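Local coordinates for dermonecrotic toxin (Pasteurella multocida, PDB 2EBF), which acts as a potent mitogen and osteolytic toxin that induces bone resorption and is associated with the severe progressive form of atrophic rhinitis in pigs, at residues Y41-I46 with L569-F574; I650-R655 with N712-P717; C366-R371 with G495-V500; N395-I400 with N453-R458. All blocks are in the same frame, centred on the assembly; numbering follows the deposited sequence.

Contact 1 (Y41-I46 with L569-F574)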
# COMPACT_ATOMS: atom_id res chain seq x y z
N TYR A 41 13.12 -7.84 24.20
CA TYR A 41 13.28 -6.44 24.59
C TYR A 41 12.48 -5.47 23.74
O TYR A 41 12.43 -4.28 24.05
CB TYR A 41 14.76 -6.03 24.56
CG TYR A 41 15.63 -6.75 25.55
CD1 TYR A 41 16.58 -7.67 25.11
CD2 TYR A 41 15.52 -6.53 26.92
CE1 TYR A 41 17.38 -8.35 26.00
CE2 TYR A 41 16.33 -7.20 27.83
CZ TYR A 41 17.26 -8.10 27.35
OH TYR A 41 18.07 -8.78 28.21
N SER A 42 11.87 -5.96 22.67
CA SER A 42 11.07 -5.11 21.80
C SER A 42 9.73 -4.75 22.46
O SER A 42 9.09 -5.64 23.03
CB SER A 42 10.79 -5.80 20.47
OG SER A 42 10.02 -4.95 19.65
N PRO A 43 9.31 -3.47 22.38
CA PRO A 43 7.96 -3.14 22.85
C PRO A 43 6.87 -3.82 22.03
O PRO A 43 5.74 -3.94 22.50
CB PRO A 43 7.88 -1.61 22.65
CG PRO A 43 8.91 -1.31 21.61
CD PRO A 43 10.02 -2.28 21.88
N PHE A 44 7.21 -4.28 20.82
CA PHE A 44 6.22 -4.83 19.88
C PHE A 44 6.21 -6.34 19.83
O PHE A 44 5.89 -6.93 18.79
CB PHE A 44 6.42 -4.23 18.48
CG PHE A 44 6.36 -2.73 18.46
CD1 PHE A 44 7.25 -1.99 17.68
CD2 PHE A 44 5.44 -2.05 19.25
CE1 PHE A 44 7.20 -0.58 17.67
CE2 PHE A 44 5.40 -0.64 19.27
CZ PHE A 44 6.27 0.09 18.46
N ARG A 45 6.53 -6.98 20.94
CA ARG A 45 6.70 -8.43 20.92
C ARG A 45 5.36 -9.20 21.03
O ARG A 45 5.32 -10.42 20.93
CB ARG A 45 7.69 -8.88 21.99
CG ARG A 45 7.29 -8.54 23.39
CD ARG A 45 8.35 -9.01 24.37
NE ARG A 45 7.90 -8.78 25.74
CZ ARG A 45 7.99 -7.61 26.37
NH1 ARG A 45 8.52 -6.54 25.78
NH2 ARG A 45 7.54 -7.52 27.62
N ILE A 46 4.26 -8.46 21.21
CA ILE A 46 2.90 -9.06 21.23
C ILE A 46 2.85 -10.21 22.26
O ILE A 46 2.44 -11.34 21.96
CB ILE A 46 2.41 -9.50 19.81
CG1 ILE A 46 2.55 -8.35 18.81
CG2 ILE A 46 0.96 -9.92 19.83
CD1 ILE A 46 3.69 -8.53 17.89
N LEU A 569 18.48 1.57 15.56
CA LEU A 569 19.25 0.58 14.83
C LEU A 569 18.47 -0.71 14.72
O LEU A 569 18.49 -1.35 13.68
CB LEU A 569 20.59 0.32 15.52
CG LEU A 569 21.74 1.27 15.24
CD1 LEU A 569 23.03 0.57 15.66
CD2 LEU A 569 21.81 1.65 13.76
N GLY A 570 17.79 -1.07 15.80
CA GLY A 570 16.91 -2.24 15.84
C GLY A 570 16.30 -2.36 17.22
O GLY A 570 16.90 -1.94 18.22
N LEU A 571 15.11 -2.96 17.29
CA LEU A 571 14.44 -3.22 18.57
C LEU A 571 14.82 -4.62 19.02
O LEU A 571 14.01 -5.54 19.02
CB LEU A 571 12.92 -3.05 18.45
CG LEU A 571 12.43 -1.62 18.18
CD1 LEU A 571 10.90 -1.54 18.01
CD2 LEU A 571 12.90 -0.73 19.28
N LYS A 572 16.09 -4.75 19.41
CA LYS A 572 16.65 -6.01 19.87
C LYS A 572 17.92 -5.71 20.64
O LYS A 572 18.36 -4.56 20.71
CB LYS A 572 16.96 -6.91 18.67
CG LYS A 572 17.98 -6.32 17.69
CD LYS A 572 18.42 -7.38 16.70
CE LYS A 572 19.62 -6.91 15.91
NZ LYS A 572 20.00 -7.89 14.87
N GLN A 573 18.50 -6.75 21.23
CA GLN A 573 19.84 -6.63 21.78
C GLN A 573 20.87 -6.96 20.70
O GLN A 573 20.78 -8.01 20.05
CB GLN A 573 20.04 -7.52 23.00
CG GLN A 573 21.40 -7.32 23.67
CD GLN A 573 21.56 -8.10 24.95
OE1 GLN A 573 22.12 -7.61 25.93
NE2 GLN A 573 21.06 -9.33 24.95
N PHE A 574 21.83 -6.08 20.52
CA PHE A 574 22.90 -6.32 19.57
C PHE A 574 24.02 -7.11 20.21
O PHE A 574 24.23 -7.02 21.42
CB PHE A 574 23.38 -5.00 18.98
CG PHE A 574 22.42 -4.41 17.97
CD1 PHE A 574 22.77 -4.32 16.63
CD2 PHE A 574 21.16 -3.98 18.35
CE1 PHE A 574 21.89 -3.78 15.69
CE2 PHE A 574 20.27 -3.45 17.42
CZ PHE A 574 20.63 -3.35 16.09

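Contact 2 (I650-R655 with N712-P717)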
# COMPACT_ATOMS: atom_id res chain seq x y z
N ILE A 650 25.60 7.48 19.84
CA ILE A 650 24.76 6.31 19.97
C ILE A 650 24.44 6.10 21.45
O ILE A 650 25.30 6.28 22.30
CB ILE A 650 25.43 5.06 19.36
CG1 ILE A 650 24.48 3.86 19.47
CG2 ILE A 650 26.82 4.80 19.99
CD1 ILE A 650 24.89 2.64 18.65
N THR A 651 23.19 5.73 21.73
CA THR A 651 22.74 5.52 23.10
C THR A 651 21.87 4.26 23.15
O THR A 651 21.23 3.91 22.17
CB THR A 651 21.99 6.76 23.64
OG1 THR A 651 21.63 6.55 25.02
CG2 THR A 651 20.73 7.06 22.82
N TRP A 652 21.85 3.59 24.30
CA TRP A 652 21.18 2.30 24.40
C TRP A 652 20.80 2.01 25.84
O TRP A 652 21.12 2.79 26.74
CB TRP A 652 22.07 1.17 23.82
CG TRP A 652 23.35 0.93 24.59
CD1 TRP A 652 23.53 0.09 25.66
CD2 TRP A 652 24.63 1.53 24.34
NE1 TRP A 652 24.84 0.15 26.10
CE2 TRP A 652 25.53 1.02 25.30
CE3 TRP A 652 25.09 2.47 23.40
CZ2 TRP A 652 26.88 1.42 25.35
CZ3 TRP A 652 26.44 2.86 23.45
CH2 TRP A 652 27.31 2.32 24.42
N TRP A 653 20.11 0.90 26.05
CA TRP A 653 19.70 0.50 27.39
C TRP A 653 20.57 -0.63 27.87
O TRP A 653 21.03 -1.48 27.08
CB TRP A 653 18.23 0.06 27.42
CG TRP A 653 17.28 1.06 26.86
CD1 TRP A 653 16.61 0.96 25.68
CD2 TRP A 653 16.91 2.34 27.43
NE1 TRP A 653 15.84 2.07 25.47
CE2 TRP A 653 16.00 2.94 26.53
CE3 TRP A 653 17.24 3.02 28.61
CZ2 TRP A 653 15.41 4.19 26.77
CZ3 TRP A 653 16.66 4.28 28.85
CH2 TRP A 653 15.76 4.85 27.92
N ARG A 654 20.80 -0.65 29.18
CA ARG A 654 21.60 -1.70 29.79
C ARG A 654 20.90 -2.22 31.05
O ARG A 654 20.45 -1.43 31.88
CB ARG A 654 22.99 -1.18 30.15
CG ARG A 654 23.97 -2.27 30.61
CD ARG A 654 24.67 -1.84 31.88
NE ARG A 654 25.94 -1.21 31.63
CZ ARG A 654 26.60 -0.43 32.49
NH1 ARG A 654 26.10 -0.14 33.69
NH2 ARG A 654 27.76 0.08 32.13
N ARG A 655 20.80 -3.55 31.16
CA ARG A 655 20.20 -4.16 32.36
C ARG A 655 21.00 -3.77 33.59
O ARG A 655 22.23 -3.84 33.58
CB ARG A 655 20.12 -5.69 32.20
CG ARG A 655 19.72 -6.48 33.46
CD ARG A 655 18.35 -6.06 33.99
NE ARG A 655 17.63 -7.14 34.68
CZ ARG A 655 17.83 -7.52 35.94
NH1 ARG A 655 18.77 -6.96 36.69
NH2 ARG A 655 17.09 -8.50 36.45
N ASN A 712 29.02 -3.59 22.99
CA ASN A 712 28.39 -3.27 24.25
C ASN A 712 27.10 -4.04 24.53
O ASN A 712 26.41 -3.76 25.53
CB ASN A 712 28.14 -1.76 24.33
CG ASN A 712 29.40 -0.99 24.60
OD1 ASN A 712 29.98 -1.06 25.69
ND2 ASN A 712 29.86 -0.25 23.60
N ARG A 713 26.78 -4.99 23.65
CA ARG A 713 25.54 -5.78 23.76
C ARG A 713 24.36 -4.84 24.00
O ARG A 713 23.53 -5.06 24.90
CB ARG A 713 25.66 -6.86 24.84
CG ARG A 713 26.79 -7.88 24.54
CD ARG A 713 26.94 -8.91 25.65
NE ARG A 713 25.76 -9.77 25.74
CZ ARG A 713 25.59 -10.89 25.02
NH1 ARG A 713 26.53 -11.29 24.17
NH2 ARG A 713 24.48 -11.60 25.16
N ALA A 714 24.31 -3.77 23.20
CA ALA A 714 23.33 -2.70 23.33
C ALA A 714 21.91 -3.18 23.10
O ALA A 714 21.64 -3.90 22.13
CB ALA A 714 23.66 -1.58 22.35
N ILE A 715 21.00 -2.75 23.98
CA ILE A 715 19.58 -3.02 23.84
C ILE A 715 18.88 -1.81 23.25
O ILE A 715 19.00 -0.69 23.77
CB ILE A 715 18.91 -3.40 25.20
CG1 ILE A 715 19.55 -4.64 25.83
CG2 ILE A 715 17.40 -3.61 25.02
CD1 ILE A 715 19.32 -4.73 27.35
N ASN A 716 18.16 -2.04 22.16
CA ASN A 716 17.39 -1.02 21.45
C ASN A 716 18.18 0.27 21.18
O ASN A 716 17.72 1.36 21.51
CB ASN A 716 16.06 -0.75 22.17
CG ASN A 716 15.20 -2.00 22.33
OD1 ASN A 716 15.42 -3.02 21.65
ND2 ASN A 716 14.21 -1.93 23.23
N PRO A 717 19.36 0.14 20.54
CA PRO A 717 20.24 1.29 20.34
C PRO A 717 19.67 2.33 19.38
O PRO A 717 18.92 1.99 18.46
CB PRO A 717 21.54 0.67 19.79
CG PRO A 717 21.14 -0.66 19.25
CD PRO A 717 19.93 -1.11 19.99
O HOH W 1 25.94 -2.12 27.63
O HOH W 2 23.01 -3.81 27.07

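Contact 3 (C366-R371 with G495-V500)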
# COMPACT_ATOMS: atom_id res chain seq x y z
N CYS A 366 6.47 13.91 -30.90
CA CYS A 366 5.90 12.98 -29.90
C CYS A 366 6.43 11.56 -30.09
O CYS A 366 6.81 10.88 -29.12
CB CYS A 366 4.36 12.97 -29.96
SG CYS A 366 3.58 14.49 -29.32
N MET A 367 6.47 11.12 -31.34
CA MET A 367 6.93 9.77 -31.65
C MET A 367 8.45 9.63 -31.54
O MET A 367 8.93 8.72 -30.86
CB MET A 367 6.41 9.31 -33.03
CG MET A 367 4.90 8.99 -33.09
SD MET A 367 4.29 7.72 -31.93
CE MET A 367 3.80 8.71 -30.52
N ASN A 368 9.19 10.55 -32.15
CA ASN A 368 10.65 10.38 -32.27
C ASN A 368 11.47 10.91 -31.09
O ASN A 368 12.52 10.34 -30.79
CB ASN A 368 11.15 10.97 -33.59
CG ASN A 368 10.48 10.35 -34.80
OD1 ASN A 368 10.23 11.03 -35.80
ND2 ASN A 368 10.21 9.06 -34.73
N THR A 369 10.99 11.96 -30.44
CA THR A 369 11.70 12.55 -29.29
C THR A 369 11.10 12.10 -27.95
O THR A 369 11.81 11.55 -27.10
CB THR A 369 11.74 14.10 -29.39
OG1 THR A 369 12.46 14.48 -30.56
CG2 THR A 369 12.42 14.71 -28.17
N TYR A 370 9.80 12.34 -27.76
CA TYR A 370 9.16 12.02 -26.48
C TYR A 370 8.88 10.53 -26.33
O TYR A 370 8.76 10.03 -25.21
CB TYR A 370 7.87 12.80 -26.29
CG TYR A 370 7.97 14.30 -26.49
CD1 TYR A 370 9.14 15.00 -26.19
CD2 TYR A 370 6.87 15.02 -26.94
CE1 TYR A 370 9.22 16.38 -26.37
CE2 TYR A 370 6.93 16.40 -27.12
CZ TYR A 370 8.11 17.07 -26.83
OH TYR A 370 8.17 18.44 -27.00
N ARG A 371 8.76 9.84 -27.46
CA ARG A 371 8.46 8.40 -27.52
C ARG A 371 7.03 8.09 -27.07
O ARG A 371 6.65 6.93 -26.93
CB ARG A 371 9.46 7.58 -26.70
CG ARG A 371 10.93 7.95 -26.92
CD ARG A 371 11.52 7.19 -28.09
NE ARG A 371 11.29 5.76 -27.91
CZ ARG A 371 11.76 4.81 -28.70
NH1 ARG A 371 12.51 5.12 -29.75
NH2 ARG A 371 11.47 3.54 -28.44
N GLY A 495 12.25 0.61 -27.11
CA GLY A 495 11.69 0.21 -28.40
C GLY A 495 10.19 0.37 -28.54
O GLY A 495 9.59 -0.17 -29.47
N GLN A 496 9.57 1.11 -27.61
CA GLN A 496 8.14 1.35 -27.68
C GLN A 496 7.86 2.82 -27.94
O GLN A 496 8.47 3.70 -27.33
CB GLN A 496 7.43 0.92 -26.39
CG GLN A 496 7.54 -0.57 -26.10
CD GLN A 496 6.55 -1.06 -25.04
OE1 GLN A 496 5.76 -0.28 -24.49
NE2 GLN A 496 6.59 -2.36 -24.76
N LYS A 497 6.95 3.07 -28.88
CA LYS A 497 6.43 4.40 -29.15
C LYS A 497 4.91 4.28 -29.07
O LYS A 497 4.30 3.56 -29.85
CB LYS A 497 6.86 4.88 -30.54
CG LYS A 497 8.35 5.18 -30.65
CD LYS A 497 8.74 5.50 -32.08
CE LYS A 497 10.15 6.06 -32.17
NZ LYS A 497 10.51 6.33 -33.59
N PHE A 498 4.32 4.94 -28.09
CA PHE A 498 2.94 4.67 -27.74
C PHE A 498 2.09 5.93 -27.70
O PHE A 498 2.60 7.05 -27.62
CB PHE A 498 2.86 3.94 -26.39
CG PHE A 498 3.44 4.73 -25.25
CD1 PHE A 498 2.63 5.59 -24.51
CD2 PHE A 498 4.80 4.64 -24.93
CE1 PHE A 498 3.16 6.34 -23.45
CE2 PHE A 498 5.33 5.39 -23.88
CZ PHE A 498 4.51 6.24 -23.15
N VAL A 499 0.77 5.72 -27.75
CA VAL A 499 -0.21 6.75 -27.47
C VAL A 499 -1.15 6.22 -26.39
O VAL A 499 -1.55 5.06 -26.43
CB VAL A 499 -1.02 7.10 -28.75
CG1 VAL A 499 -2.19 8.00 -28.42
CG2 VAL A 499 -0.11 7.72 -29.83
N VAL A 500 -1.49 7.07 -25.42
CA VAL A 500 -2.42 6.68 -24.35
C VAL A 500 -3.64 7.58 -24.36
O VAL A 500 -3.52 8.80 -24.54
CB VAL A 500 -1.79 6.76 -22.93
CG1 VAL A 500 -2.64 5.99 -21.89
CG2 VAL A 500 -0.40 6.22 -22.92

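Contact 4 (N395-I400 with N453-R458)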
# COMPACT_ATOMS: atom_id res chain seq x y z
N ASN A 395 6.03 7.19 -38.17
CA ASN A 395 7.06 7.61 -37.23
C ASN A 395 7.30 6.59 -36.12
O ASN A 395 7.91 6.91 -35.09
CB ASN A 395 6.73 9.00 -36.68
CG ASN A 395 6.91 10.08 -37.72
OD1 ASN A 395 5.96 10.49 -38.40
ND2 ASN A 395 8.15 10.52 -37.90
N GLY A 396 6.82 5.37 -36.33
CA GLY A 396 7.16 4.25 -35.46
C GLY A 396 6.22 3.87 -34.32
O GLY A 396 6.59 3.06 -33.48
N LEU A 397 5.00 4.42 -34.30
CA LEU A 397 3.99 4.01 -33.30
C LEU A 397 3.93 2.48 -33.18
O LEU A 397 3.77 1.79 -34.19
CB LEU A 397 2.59 4.54 -33.66
CG LEU A 397 1.43 4.16 -32.74
CD1 LEU A 397 1.46 4.97 -31.44
CD2 LEU A 397 0.09 4.31 -33.46
N THR A 398 4.06 1.96 -31.96
CA THR A 398 4.01 0.51 -31.76
C THR A 398 2.77 0.07 -31.00
O THR A 398 2.33 -1.07 -31.14
CB THR A 398 5.26 -0.03 -31.00
OG1 THR A 398 5.39 0.64 -29.74
CG2 THR A 398 6.53 0.17 -31.81
N GLU A 399 2.20 0.97 -30.20
CA GLU A 399 1.16 0.57 -29.25
C GLU A 399 0.18 1.70 -28.89
O GLU A 399 0.57 2.86 -28.74
CB GLU A 399 1.82 0.02 -27.98
CG GLU A 399 0.89 -0.74 -27.06
CD GLU A 399 1.63 -1.66 -26.10
OE1 GLU A 399 2.88 -1.67 -26.12
OE2 GLU A 399 0.96 -2.39 -25.33
N ILE A 400 -1.09 1.32 -28.73
CA ILE A 400 -2.15 2.20 -28.23
C ILE A 400 -2.64 1.68 -26.89
O ILE A 400 -2.90 0.48 -26.73
CB ILE A 400 -3.35 2.25 -29.22
CG1 ILE A 400 -2.92 2.81 -30.58
CG2 ILE A 400 -4.53 3.04 -28.62
CD1 ILE A 400 -3.78 2.33 -31.74
N ASN A 453 -4.44 -2.25 -38.53
CA ASN A 453 -3.11 -1.71 -38.78
C ASN A 453 -1.99 -2.46 -38.09
O ASN A 453 -0.83 -2.03 -38.13
CB ASN A 453 -3.09 -0.21 -38.46
CG ASN A 453 -3.99 0.59 -39.37
OD1 ASN A 453 -3.60 0.94 -40.49
ND2 ASN A 453 -5.19 0.88 -38.90
N ASN A 454 -2.32 -3.59 -37.47
CA ASN A 454 -1.37 -4.41 -36.70
C ASN A 454 -0.56 -3.62 -35.67
O ASN A 454 0.66 -3.75 -35.56
CB ASN A 454 -0.46 -5.22 -37.63
CG ASN A 454 -1.24 -6.11 -38.58
OD1 ASN A 454 -1.18 -5.95 -39.80
ND2 ASN A 454 -1.99 -7.06 -38.02
N ILE A 455 -1.27 -2.79 -34.91
CA ILE A 455 -0.71 -2.04 -33.79
C ILE A 455 -1.21 -2.72 -32.52
O ILE A 455 -2.38 -3.12 -32.44
CB ILE A 455 -1.16 -0.55 -33.82
CG1 ILE A 455 -0.75 0.13 -35.14
CG2 ILE A 455 -0.62 0.23 -32.61
CD1 ILE A 455 0.77 0.22 -35.40
N LYS A 456 -0.32 -2.86 -31.54
CA LYS A 456 -0.69 -3.40 -30.23
C LYS A 456 -1.73 -2.53 -29.54
O LYS A 456 -1.67 -1.30 -29.63
CB LYS A 456 0.54 -3.51 -29.33
CG LYS A 456 1.51 -4.59 -29.76
CD LYS A 456 2.89 -4.39 -29.14
CE LYS A 456 2.91 -4.72 -27.66
NZ LYS A 456 2.46 -6.12 -27.35
N PHE A 457 -2.70 -3.17 -28.89
CA PHE A 457 -3.72 -2.47 -28.12
C PHE A 457 -3.70 -2.98 -26.67
O PHE A 457 -3.82 -4.18 -26.42
CB PHE A 457 -5.12 -2.68 -28.73
CG PHE A 457 -6.17 -1.77 -28.14
CD1 PHE A 457 -6.45 -0.54 -28.72
CD2 PHE A 457 -6.89 -2.15 -27.00
CE1 PHE A 457 -7.42 0.30 -28.20
CE2 PHE A 457 -7.86 -1.32 -26.47
CZ PHE A 457 -8.12 -0.09 -27.07
N ARG A 458 -3.55 -2.05 -25.74
CA ARG A 458 -3.45 -2.40 -24.33
C ARG A 458 -4.48 -1.67 -23.48
O ARG A 458 -4.62 -0.45 -23.57
CB ARG A 458 -2.04 -2.08 -23.82
CG ARG A 458 -1.81 -2.34 -22.34
CD ARG A 458 -0.34 -2.12 -21.99
NE ARG A 458 0.53 -3.05 -22.73
CZ ARG A 458 0.77 -4.31 -22.37
NH1 ARG A 458 0.21 -4.81 -21.28
NH2 ARG A 458 1.56 -5.08 -23.11
O HOH W 3 3.69 -3.91 -24.81
O HOH W 4 0.08 -5.06 -26.01

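Contact 1 (Y41-I46 with L569-F574)
Ser42, which rests against Leu571, has its carbonyl O taken by Arg45 NH1 at 2.9 Å, the shorter of the two side-chain bonds within residues 41-46. The donor stands 40° out of the carbonyl plane while the oxygen lies close to the guanidinium plane. This is a type I beta turn from Ser42 to Arg45, with an ST turn inside it: Ser42 OG accepts from Phe44 N at 3.1 Å. With chi1 at -180°, OG lies beside the carbonyl carbon, where it faces Phe44 N and also comes alongside Leu571 CB at 3.7 Å. The turn packs against a second loop, whose touching part runs nearly antiparallel to it. Leu571, the centre of an inverse gamma turn, supplies the apolar side chain that meets this turn. Its CD1 methyl reaches Phe44 CD1 at 3.7 Å, arriving obliquely to the ring, and lies 4.0 Å from Pro43 CD. Pro43 in turn sets its CG over the centre of the Phe44 ring. Met160 and Met163 of helix 151-164 also touch Phe44, and Ala164 meets Leu571, which extends the apolar patch into the helical part of the chain. No hydrogen bond crosses between the two segments. The contact is surface packing that lays the loop ahead of helix 54-60 on the loop following strand 567-568 of the C3 region. At the far end, Tyr41 and Gln573 point the same way side by side, ring CE1 lying 4.1 Å from Gln573 CB.

Contact 2 (I650-R655 with N712-P717)
Trp653 N gives a nearly straight hydrogen bond to Ile715 O (3.0 Å, 169°), arriving in the carbonyl plane. The return bond, Ile715 N to Trp653 O, is weak at 3.4 Å, but that carbonyl has a second donor in a water that also donates to Arg713 O. Another water accepts from Trp652 NE1 at 3.0 Å and donates to Asn712 O, so the indole N-H is tied to the end of helix 701-711 through solvent. Trp653 NE1 bonds Thr738 OG1 instead. Trp653 and Ile715 form an antiparallel hydrogen-bonded pair in the C3 sheet, where strand 643-656 runs between strands 717-720 and 660-673. Helix 701-711 closes in a Schellman motif with Arg713 as C-prime residue, after which the chain enters the sheet and turns a corner at Asn716. Packing follows from this path. Ala714 CB sits over the five-membered ring of Trp652, 3.8 Å from its centroid, a CH-pi contact. To present that face, Trp652 holds CG between its backbone N and carbonyl carbon (chi1 65°). Farther along the same indole, CZ2 meets Asn712 CB at 3.6 Å, with amide and ring planes only 24° apart. Asn716 CB comes to the edge of the Trp653 ring, its amide plane nearly perpendicular, while Asn716 ND2 bonds Thr738 O. Beyond the Thr651 carbonyl, which receives a CA-H...O contact from Pro717, Ile650 CD1 reaches Pro717 CB at 4.1 Å.

Contact 3 (C366-R371 with G495-V500)
Arg371 and Lys497 carry most of the contact, and Arg371 makes both hydrogen bonds across it, accepting through O and donating through NH2. Phe498 N donates to Arg371 O (3.3 Å, 158°), the donor tilted from the carbonyl plane, and Lys497 CA offers the same oxygen a CA-H...O contact. The bond from Arg371 NH2 to Gln496 O is weak and bent. Arg371 is the first residue beyond helix 359-370, and its positive phi turns the chain toward strand 372-376, the neighbour of strand 498-502 in the C2 sheet. The hydrogen bond to Phe498 therefore pins the helix-to-strand corner to the adjacent strand.

Packing comes next. The guanidinium, folded back by bends at chi2 and chi3, lies with one face on the extended lysine chain, Lys497 CG standing 3.9 Å above its centre. Elsewhere along that chain, Lys497 CE passes 3.2 Å from Met367 O. The bent Met367 side chain sends CE to Phe498 O at 3.6 Å and on to Val499 CG2 at 4.1 Å.

Electrostatics are less favourable. Lys497 NZ lies 3.0 Å from Asn368 ND2, two donors that do not bond, and 4.5 Å from Arg371 NH1. Asn395 settles much of this: its backbone O accepts from Lys497 NZ, and its ND2 donates to Asn368 OD1. The neighbouring guanidinium would probably make protonation of Lys497 harder, an effect the Asn395 carbonyl should partly offset.

Contact 4 (N395-I400 with N453-R458)
The Arg458 guanidinium meets the Glu399 carboxylate at its edge, the two planes turned 53° apart. Only NE makes the direct salt-bridge bond, to Glu399 OE2 at 2.7 Å, reaching the syn side of that oxygen 29° out of the carboxylate plane. The extended Glu399 side chain, with CG anti to the backbone N (chi1 -165°), carries its carboxylate across to the neighbouring strand. The Phe457 ring takes Ile400 CG2 obliquely at 4.0 Å. One water donates to Glu399 OE1 and accepts from Arg458 NH2; another links Glu399 OE2 to Lys456 NZ, so the buried carboxylate faces Arg458 directly and Lys456 through water. Between the two strands the backbone pairs closely: Ile400 N donates to Lys456 O, and Arg458 N to Ile400 O, each at 2.8 Å, while Lys456 N bonds Thr398 O at 3.2 Å. Opposite the charged face, Ile455 CG2 touches Ile400 CD1 at 3.9 Å, and helix 442-452 covers Ile400 and Phe457. Glu399 pairs with Lys456, and Ile400 with Phe457, as parallel bridges; strand 399-402 connects through helices to strand 456-461 at the sheet margin, the beta-alpha-beta crossover of an alpha/beta fold.

Overall arrangement
Early in this C-terminal region of the toxin, residues 41-46 open the longest loop, which contact 1 closes over five hundred residues later at 569-574. Contact 3 is nested inside it, and contact 4 inside contact 3; none cross. Contact 2 follows in series, closing a loop within the C3 region. Contacts 3 and 4, with centres about 10 Å apart, share the C2 sheet, where strands 498-502 and 399-402 are neighbours. Contacts 1 and 2 meet where Lys572 and Phe574 bond the backbone of Asn716 and Ala714, and Tyr41 O accepts from Asn716 ND2, so the N-terminal loop is held against C3. The two pairs stand apart, the centres of contacts 2 and 3 about 56 Å from each other.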